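Local coordinates for hypothetical protein PSPTO_2114 (Pseudomonas syringae pv. tomato, PDB 2ODA) that belongs to a Pseudomonas-specific subfamily of the HAD enzyme superfamily, related to phosphatases, and probably has a novel biochemical function, at residues S171-L176 / E180-D185; R116-G121 / L162-L167; G15-F20 / A71-W76. All blocks are in the same frame, centred on the assembly; numbering follows the deposited sequence.

Interaction 1 of 3, residues S171-L176 / E180-D185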
loop_
_atom_site.group_PDB
_atom_site.type_symbol
_atom_site.label_atom_id
_atom_site.label_comp_id
_atom_site.label_asym_id
_atom_site.label_seq_id
_atom_site.Cartn_x
_atom_site.Cartn_y
_atom_site.Cartn_z
ATOM N N SER B 171 -3.155 -18.365 0.716
ATOM C CA SER B 171 -3.167 -19.689 0.093
ATOM C C SER B 171 -1.747 -20.227 0.143
ATOM O O SER B 171 -0.805 -19.462 0.038
ATOM C CB SER B 171 -3.601 -19.620 -1.395
ATOM O OG SER B 171 -4.891 -19.053 -1.549
ATOM N N VAL B 172 -1.613 -21.547 0.312
ATOM C CA VAL B 172 -0.310 -22.204 0.244
ATOM C C VAL B 172 -0.329 -23.310 -0.805
ATOM O O VAL B 172 -1.268 -24.114 -0.868
ATOM C CB VAL B 172 0.145 -22.815 1.626
ATOM C CG1 VAL B 172 1.548 -23.433 1.506
ATOM C CG2 VAL B 172 0.167 -21.738 2.744
ATOM N N ILE B 173 0.728 -23.345 -1.611
ATOM C CA ILE B 173 0.907 -24.318 -2.672
ATOM C C ILE B 173 2.301 -24.948 -2.589
ATOM O O ILE B 173 3.214 -24.392 -1.976
ATOM C CB ILE B 173 0.685 -23.688 -4.093
ATOM C CG1 ILE B 173 1.594 -22.451 -4.304
ATOM C CG2 ILE B 173 -0.824 -23.353 -4.260
ATOM C CD1 ILE B 173 1.573 -21.839 -5.731
ATOM N N ASP B 174 2.446 -26.102 -3.230
ATOM C CA ASP B 174 3.668 -26.908 -3.097
ATOM C C ASP B 174 4.816 -26.338 -3.931
ATOM O O ASP B 174 5.992 -26.522 -3.589
ATOM C CB ASP B 174 3.413 -28.319 -3.597
ATOM C CG ASP B 174 2.587 -29.173 -2.640
ATOM O OD1 ASP B 174 2.229 -28.746 -1.515
ATOM O OD2 ASP B 174 2.296 -30.318 -3.070
ATOM N N HIS B 175 4.479 -25.722 -5.064
ATOM C CA HIS B 175 5.490 -25.225 -6.013
ATOM C C HIS B 175 4.816 -24.314 -7.014
ATOM O O HIS B 175 3.593 -24.309 -7.117
ATOM C CB HIS B 175 6.193 -26.407 -6.750
ATOM C CG HIS B 175 5.242 -27.337 -7.444
ATOM N ND1 HIS B 175 4.701 -27.068 -8.683
ATOM C CD2 HIS B 175 4.722 -28.525 -7.063
ATOM C CE1 HIS B 175 3.891 -28.055 -9.036
ATOM N NE2 HIS B 175 3.880 -28.945 -8.062
ATOM N N LEU B 176 5.623 -23.584 -7.786
ATOM C CA LEU B 176 5.105 -22.640 -8.791
ATOM C C LEU B 176 4.279 -23.257 -9.930
ATOM O O LEU B 176 3.524 -22.552 -10.604
ATOM C CB LEU B 176 6.229 -21.768 -9.351
ATOM C CG LEU B 176 6.904 -20.812 -8.357
ATOM C CD1 LEU B 176 8.058 -20.075 -9.033
ATOM C CD2 LEU B 176 5.876 -19.824 -7.778
ATOM N N GLU B 180 -0.912 -20.994 -11.286
ATOM C CA GLU B 180 -2.036 -20.586 -12.137
ATOM C C GLU B 180 -3.375 -20.919 -11.489
ATOM O O GLU B 180 -4.256 -20.049 -11.365
ATOM C CB GLU B 180 -1.894 -21.240 -13.527
ATOM C CG GLU B 180 -2.646 -20.576 -14.666
ATOM C CD GLU B 180 -1.877 -20.623 -16.010
ATOM O OE1 GLU B 180 -2.156 -19.760 -16.847
ATOM O OE2 GLU B 180 -0.987 -21.490 -16.225
ATOM N N SER B 181 -3.512 -22.161 -11.036
ATOM C CA SER B 181 -4.706 -22.628 -10.336
ATOM C C SER B 181 -4.914 -21.909 -9.007
ATOM O O SER B 181 -6.042 -21.633 -8.616
ATOM C CB SER B 181 -4.585 -24.120 -10.048
ATOM O OG SER B 181 -4.734 -24.825 -11.250
ATOM N N CYS B 182 -3.817 -21.612 -8.319
ATOM C CA CYS B 182 -3.901 -20.897 -7.043
ATOM C C CYS B 182 -4.480 -19.490 -7.243
ATOM O O CYS B 182 -5.419 -19.073 -6.520
ATOM C CB CYS B 182 -2.496 -20.824 -6.418
ATOM S SG CYS B 182 -2.414 -19.966 -4.874
ATOM N N LEU B 183 -3.937 -18.783 -8.238
ATOM C CA LEU B 183 -4.434 -17.451 -8.621
ATOM C C LEU B 183 -5.887 -17.493 -9.043
ATOM O O LEU B 183 -6.653 -16.623 -8.647
ATOM C CB LEU B 183 -3.578 -16.813 -9.721
ATOM C CG LEU B 183 -2.155 -16.378 -9.325
ATOM C CD1 LEU B 183 -1.318 -16.086 -10.571
ATOM C CD2 LEU B 183 -2.200 -15.154 -8.418
ATOM N N ALA B 184 -6.274 -18.500 -9.829
ATOM C CA ALA B 184 -7.680 -18.618 -10.270
ATOM C C ALA B 184 -8.622 -18.747 -9.073
ATOM O O ALA B 184 -9.714 -18.157 -9.061
ATOM C CB ALA B 184 -7.860 -19.796 -11.263
ATOM N N ASP B 185 -8.198 -19.493 -8.049
ATOM C CA ASP B 185 -9.045 -19.656 -6.858
ATOM C C ASP B 185 -9.103 -18.369 -6.019
ATOM O O ASP B 185 -10.147 -18.046 -5.449
ATOM C CB ASP B 185 -8.616 -20.876 -6.029
ATOM C CG ASP B 185 -9.782 -21.512 -5.304
ATOM O OD1 ASP B 185 -10.811 -21.801 -5.976
ATOM O OD2 ASP B 185 -9.691 -21.659 -4.069
HETATM O O HOH W 1 -5.764 -20.135 -3.950
HETATM O O HOH W 2 1.339 -22.079 -12.698
#
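Ser171 and Cys182 mark the closest backbone approach between strand 171-173 and the helix that follows it after a short turn, with CA atoms 7.3 Å apart. Because the strand alternates, Ser171 and Ile173 send their side chains toward the helix, whereas Val172, between them, points away. Cys182 meets both. Its sulfur stands anti to the backbone N (chi1 179°), which swings it toward Ser171 and Ile173. There Cys182 SG lies 3.7 Å from Ser171 CB and 3.8 Å from Ile173 CG2. The same methyl also touches the cysteine's CB, at 3.7 Å (Ile173 CG2 to Cys182 CB). Ile173 reaches in with this short branch, which places the longer CG1 branch over the backbone, flanked by both N and C (chi1 55°). A compact, weakly polar thiol suits so close a fit of helix on strand, and the beta-branched isoleucine suits an extended chain. Behind the contact, Ile129 of the adjoining strand 127-131 touches both Ile173 and Cys182, so the pair belongs to the packing of helix 179-191 on the edge of the parallel sheet. Water carries the polar links. One molecule joins Ser171 OG, at 2.8 Å, to Cys182 O, to which it donates; serine, small and hydroxylated, can thus offer its CB to sulfur and its oxygen to solvent. At the turn, a second water accepts from Glu180 N at 2.9 Å and lies within bonding distance of Leu176 O, though other acceptors compete for its protons. With no direct hydrogen bond across the two segments, cohesion rests on van der Waals contact of Ser171 and Ile173 with the cysteine CB and SG, supplemented by bridging water, most clearly at Ser171.

Interaction 2 of 3, residues R116-G121 / L162-L167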
loop_
_atom_site.group_PDB
_atom_site.type_symbol
_atom_site.label_atom_id
_atom_site.label_comp_id
_atom_site.label_asym_id
_atom_site.label_seq_id
_atom_site.Cartn_x
_atom_site.Cartn_y
_atom_site.Cartn_z
ATOM N N ARG B 116 9.321 -13.706 6.608
ATOM C CA ARG B 116 9.606 -12.272 6.778
ATOM C C ARG B 116 9.152 -11.433 5.592
ATOM O O ARG B 116 8.566 -10.350 5.761
ATOM C CB ARG B 116 11.086 -12.040 7.062
ATOM C CG ARG B 116 11.499 -12.485 8.484
ATOM C CD ARG B 116 13.013 -12.342 8.702
ATOM N NE ARG B 116 13.457 -10.955 8.475
ATOM C CZ ARG B 116 14.238 -10.606 7.462
ATOM N NH1 ARG B 116 14.649 -11.542 6.627
ATOM N NH2 ARG B 116 14.606 -9.340 7.273
ATOM N N LEU B 117 9.410 -11.931 4.390
ATOM C CA LEU B 117 8.896 -11.271 3.205
ATOM C C LEU B 117 7.379 -11.395 3.091
ATOM O O LEU B 117 6.702 -10.419 2.748
ATOM C CB LEU B 117 9.628 -11.767 1.956
ATOM C CG LEU B 117 9.063 -11.287 0.608
ATOM C CD1 LEU B 117 9.071 -9.733 0.467
ATOM C CD2 LEU B 117 9.858 -11.956 -0.528
ATOM N N LEU B 118 6.829 -12.581 3.351
ATOM C CA LEU B 118 5.374 -12.725 3.422
ATOM C C LEU B 118 4.739 -11.755 4.409
ATOM O O LEU B 118 3.695 -11.163 4.122
ATOM C CB LEU B 118 4.969 -14.166 3.752
ATOM C CG LEU B 118 5.310 -15.126 2.601
ATOM C CD1 LEU B 118 5.333 -16.558 3.129
ATOM C CD2 LEU B 118 4.310 -14.939 1.441
ATOM N N GLN B 119 5.350 -11.600 5.575
ATOM C CA GLN B 119 4.893 -10.605 6.555
ATOM C C GLN B 119 4.912 -9.177 5.990
ATOM O O GLN B 119 3.998 -8.386 6.251
ATOM C CB GLN B 119 5.725 -10.694 7.840
ATOM C CG GLN B 119 5.135 -9.849 9.019
ATOM C CD GLN B 119 3.770 -10.352 9.460
ATOM O OE1 GLN B 119 3.651 -11.445 9.989
ATOM N NE2 GLN B 119 2.736 -9.564 9.228
ATOM N N SER B 120 5.964 -8.839 5.243
ATOM C CA SER B 120 6.009 -7.540 4.550
ATOM C C SER B 120 4.783 -7.402 3.624
ATOM O O SER B 120 4.139 -6.360 3.599
ATOM C CB SER B 120 7.328 -7.390 3.766
ATOM O OG SER B 120 7.300 -6.247 2.919
ATOM N N GLY B 121 4.469 -8.453 2.865
ATOM C CA GLY B 121 3.347 -8.400 1.927
ATOM C C GLY B 121 2.017 -8.239 2.646
ATOM O O GLY B 121 1.156 -7.465 2.203
ATOM N N LEU B 162 1.499 -25.121 7.584
ATOM C CA LEU B 162 0.860 -24.621 8.788
ATOM C C LEU B 162 1.437 -23.304 9.334
ATOM O O LEU B 162 0.686 -22.436 9.734
ATOM C CB LEU B 162 0.760 -25.710 9.865
ATOM C CG LEU B 162 -0.161 -26.881 9.479
ATOM C CD1 LEU B 162 -0.248 -27.837 10.671
ATOM C CD2 LEU B 162 -1.556 -26.400 9.084
ATOM N N LYS B 163 2.761 -23.180 9.357
ATOM C CA LYS B 163 3.445 -21.942 9.732
ATOM C C LYS B 163 3.060 -20.774 8.827
ATOM O O LYS B 163 2.796 -19.670 9.302
ATOM C CB LYS B 163 4.967 -22.169 9.734
ATOM C CG LYS B 163 5.391 -23.034 10.957
ATOM C CD LYS B 163 6.849 -23.438 10.859
ATOM C CE LYS B 163 7.231 -24.481 11.924
ATOM N NZ LYS B 163 8.667 -24.838 11.741
ATOM N N LEU B 164 2.990 -21.020 7.524
ATOM C CA LEU B 164 2.606 -19.937 6.623
ATOM C C LEU B 164 1.147 -19.533 6.832
ATOM O O LEU B 164 0.857 -18.361 6.877
ATOM C CB LEU B 164 2.930 -20.273 5.164
ATOM C CG LEU B 164 4.438 -20.447 4.856
ATOM C CD1 LEU B 164 4.697 -20.719 3.406
ATOM C CD2 LEU B 164 5.267 -19.234 5.349
ATOM N N TYR B 165 0.241 -20.488 7.026
ATOM C CA TYR B 165 -1.160 -20.112 7.310
ATOM C C TYR B 165 -1.272 -19.362 8.649
ATOM O O TYR B 165 -2.078 -18.427 8.779
ATOM C CB TYR B 165 -2.080 -21.329 7.300
ATOM C CG TYR B 165 -2.500 -21.749 5.913
ATOM C CD1 TYR B 165 -3.052 -20.815 5.022
ATOM C CD2 TYR B 165 -2.369 -23.082 5.493
ATOM C CE1 TYR B 165 -3.435 -21.171 3.770
ATOM C CE2 TYR B 165 -2.754 -23.458 4.213
ATOM C CZ TYR B 165 -3.310 -22.497 3.368
ATOM O OH TYR B 165 -3.723 -22.844 2.105
ATOM N N SER B 166 -0.447 -19.760 9.625
ATOM C CA SER B 166 -0.430 -19.095 10.926
ATOM C C SER B 166 -0.055 -17.625 10.826
ATOM O O SER B 166 -0.575 -16.805 11.581
ATOM C CB SER B 166 0.521 -19.788 11.899
ATOM O OG SER B 166 -0.043 -21.041 12.265
ATOM N N LEU B 167 0.850 -17.299 9.904
ATOM C CA LEU B 167 1.227 -15.899 9.619
ATOM C C LEU B 167 0.052 -15.067 9.133
ATOM O O LEU B 167 0.018 -13.857 9.332
ATOM C CB LEU B 167 2.281 -15.844 8.529
ATOM C CG LEU B 167 3.732 -16.089 8.778
ATOM C CD1 LEU B 167 4.400 -15.854 7.443
ATOM C CD2 LEU B 167 4.296 -15.111 9.865
HETATM O O HOH W 3 1.444 -12.509 11.194
#
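Gln119 OE1 and Leu167 O are joined by a single water that donates a hydrogen bond to each, the one to Gln119 OE1 measuring 2.7 Å. The amide gets there because the glutamine chain bends at its second torsion (chi2 64°), bringing OE1 to 3.7 Å from Leu167 CD2. Its other end is held within its own helix, where NE2 bonds to Asn123 OD1, which helps fix the amide's rotation. Glutamine suits this partly exposed border, being long enough to cross it and able to donate and accept at once.

Below the water bridge the contact is made of leucine. Leu118 CD1 meets Leu164 CD2 at 3.5 Å, a tight fit for two methyl groups, and the side chains cross at about a right angle. Leu167 CD1 rests more loosely against Leu118 CB, at 4.1 Å. Branched, flexible leucines fill the gap between axes 10.6 Å apart. The two short helical segments run in the same general direction, with a signed crossing angle of -28°. Leu118 also touches Ser112, so helix 115-123 packs on strand 109-112 as well as on helix 150-167, which leads into strand 171-173.

Interaction 3 of 3, residues G15-F20 / A71-W76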
loop_
_atom_site.group_PDB
_atom_site.type_symbol
_atom_site.label_atom_id
_atom_site.label_comp_id
_atom_site.label_asym_id
_atom_site.label_seq_id
_atom_site.Cartn_x
_atom_site.Cartn_y
_atom_site.Cartn_z
ATOM N N GLY B 15 14.811 -18.909 -2.908
ATOM C CA GLY B 15 13.849 -19.785 -2.217
ATOM C C GLY B 15 12.435 -19.619 -2.742
ATOM O O GLY B 15 11.431 -19.869 -2.032
ATOM N N CYS B 16 12.338 -19.175 -3.991
ATOM C CA CYS B 16 11.027 -18.944 -4.568
ATOM C C CYS B 16 11.075 -19.112 -6.094
ATOM O O CYS B 16 10.656 -20.152 -6.592
ATOM C CB CYS B 16 10.489 -17.583 -4.101
ATOM S SG CYS B 16 8.937 -17.064 -4.823
ATOM N N LEU B 17 11.594 -18.117 -6.825
ATOM C CA LEU B 17 11.822 -18.262 -8.269
ATOM C C LEU B 17 13.008 -19.194 -8.550
ATOM O O LEU B 17 12.956 -20.036 -9.433
ATOM C CB LEU B 17 12.082 -16.888 -8.903
ATOM C CG LEU B 17 10.872 -15.933 -8.923
ATOM C CD1 LEU B 17 11.342 -14.516 -9.279
ATOM C CD2 LEU B 17 9.846 -16.465 -9.928
ATOM N N VAL B 18 14.080 -19.016 -7.785
ATOM C CA VAL B 18 15.318 -19.737 -8.015
ATOM C C VAL B 18 15.807 -20.194 -6.641
ATOM O O VAL B 18 15.166 -19.901 -5.629
ATOM C CB VAL B 18 16.407 -18.822 -8.681
ATOM C CG1 VAL B 18 16.026 -18.400 -10.122
ATOM C CG2 VAL B 18 16.675 -17.579 -7.833
ATOM N N ASP B 19 16.949 -20.874 -6.599
ATOM C CA ASP B 19 17.630 -21.160 -5.326
ATOM C C ASP B 19 16.775 -21.968 -4.334
ATOM O O ASP B 19 16.528 -21.546 -3.186
ATOM C CB ASP B 19 18.193 -19.862 -4.690
ATOM C CG ASP B 19 19.083 -20.151 -3.484
ATOM O OD1 ASP B 19 19.613 -21.276 -3.398
ATOM O OD2 ASP B 19 19.236 -19.268 -2.638
ATOM N N PHE B 20 16.302 -23.119 -4.787
ATOM C CA PHE B 20 15.489 -24.006 -3.939
ATOM C C PHE B 20 16.215 -24.239 -2.609
ATOM O O PHE B 20 17.403 -24.611 -2.602
ATOM C CB PHE B 20 15.298 -25.334 -4.676
ATOM C CG PHE B 20 14.377 -26.307 -3.996
ATOM C CD1 PHE B 20 13.045 -26.417 -4.399
ATOM C CD2 PHE B 20 14.842 -27.131 -2.982
ATOM C CE1 PHE B 20 12.182 -27.353 -3.806
ATOM C CE2 PHE B 20 13.965 -28.061 -2.337
ATOM C CZ PHE B 20 12.628 -28.159 -2.766
ATOM N N ALA B 71 19.556 -13.986 -13.079
ATOM C CA ALA B 71 19.875 -14.350 -14.474
ATOM C C ALA B 71 18.728 -15.022 -15.260
ATOM O O ALA B 71 18.428 -14.572 -16.376
ATOM C CB ALA B 71 21.176 -15.163 -14.564
ATOM N N PRO B 72 18.083 -16.082 -14.705
ATOM C CA PRO B 72 17.020 -16.706 -15.492
ATOM C C PRO B 72 15.697 -15.929 -15.656
ATOM O O PRO B 72 14.833 -16.393 -16.394
ATOM C CB PRO B 72 16.772 -18.030 -14.749
ATOM C CG PRO B 72 17.075 -17.691 -13.329
ATOM C CD PRO B 72 18.310 -16.828 -13.448
ATOM N N VAL B 73 15.552 -14.772 -15.004
ATOM C CA VAL B 73 14.330 -13.958 -15.125
ATOM C C VAL B 73 14.576 -12.524 -15.604
ATOM O O VAL B 73 13.626 -11.790 -15.887
ATOM C CB VAL B 73 13.485 -13.900 -13.802
ATOM C CG1 VAL B 73 12.983 -15.293 -13.374
ATOM C CG2 VAL B 73 14.237 -13.172 -12.654
ATOM N N ASN B 74 15.831 -12.096 -15.697
ATOM C CA ASN B 74 16.073 -10.683 -15.996
ATOM C C ASN B 74 15.799 -10.256 -17.448
ATOM O O ASN B 74 15.934 -9.084 -17.765
ATOM C CB ASN B 74 17.462 -10.202 -15.515
ATOM C CG ASN B 74 18.614 -10.860 -16.256
ATOM O OD1 ASN B 74 18.517 -11.182 -17.442
ATOM N ND2 ASN B 74 19.729 -11.044 -15.555
ATOM N N ASP B 75 15.461 -11.211 -18.313
ATOM C CA ASP B 75 15.037 -10.910 -19.686
ATOM C C ASP B 75 13.759 -10.033 -19.649
ATOM O O ASP B 75 13.545 -9.219 -20.542
ATOM C CB ASP B 75 14.735 -12.211 -20.474
ATOM C CG ASP B 75 15.996 -12.951 -20.980
ATOM O OD1 ASP B 75 16.961 -12.317 -21.453
ATOM O OD2 ASP B 75 16.005 -14.209 -20.936
ATOM N N TRP B 76 12.917 -10.188 -18.616
ATOM C CA TRP B 76 11.583 -9.589 -18.646
ATOM C C TRP B 76 11.047 -9.153 -17.288
ATOM O O TRP B 76 10.121 -8.339 -17.203
ATOM C CB TRP B 76 10.610 -10.570 -19.300
ATOM C CG TRP B 76 10.351 -11.792 -18.454
ATOM C CD1 TRP B 76 11.181 -12.875 -18.273
ATOM C CD2 TRP B 76 9.194 -12.033 -17.655
ATOM N NE1 TRP B 76 10.601 -13.777 -17.406
ATOM C CE2 TRP B 76 9.374 -13.287 -17.021
ATOM C CE3 TRP B 76 8.010 -11.310 -17.410
ATOM C CZ2 TRP B 76 8.407 -13.834 -16.168
ATOM C CZ3 TRP B 76 7.051 -11.861 -16.561
ATOM C CH2 TRP B 76 7.258 -13.113 -15.957
#
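Val18 and Pro72 make the tighter of the two apolar contacts here, reaching toward each other tip to tip. Val18 CG1 comes to 3.4 Å from Pro72 CG, closer than usual for two carbons, and the proline meets it with the far corner of its ring. The valine torsion (chi1 -67°) sets CG1 anti to the carbonyl carbon, and this is the branch that projects to the ring. Beside this pair, Leu17 CD1 lies 4.5 Å from Val73 CG1, a loose apolar touch. Both residues also pack on Trp57 of strand 55-58, which ties both segments to the sheet. Short, stiff side chains such as valine and proline suit a junction of two irregular segments, while the longer leucine spans the wider gap beside them.

Hydrogen bonding is confined to each segment and its own surroundings. A wide pi-type turn lies at residues 15-17; separately, Gly15 N points forward to Val18 O in a weak bond of 2.9 Å. Gly15 has a positive phi of 69°, a conformation that a residue without a side chain adopts readily. In the opposing loop, Trp76 N bonds to Val73 O at 3.2 Å and closes a beta turn. Asp19 is held on its own side of the contact, its carboxylate bonded to Ser14 OG, Gln23 N and Ala24 N.

A wide helical turn straight after the first strand of a parallel sheet is consistent with the squiggle of the HAD fold, and the backbone bonds of Leu17 with Thr38 and of Asp19 with Gln36 are consistent with the flap that follows it. Pro72 and Val73, from the loop leading to strand 78-79, pack against the end of this turn.

Overall arrangement
From the N terminus, interaction 3 comes first: residues 15-20, just after strand 9-12, meet residues 71-76, closing a loop that holds helix 41-51, strand 55-58 and helix 63-69. Interaction 2 then closes the loop between helices 115-123 and 150-167, which contains strand 127-131. Interaction 1 is a local closure between strand 171-173 and helix 179-191. The three follow in series, neither nesting nor crossing. Interactions 1 and 2 touch where Tyr165 OH probably bonds to Val172 N, and interactions 1 and 3 where Leu176 packs on Cys16 and Leu17. Interactions 2 and 3 lie on opposite sides of the chain's centre, about 7 Å apart at their nearest atoms.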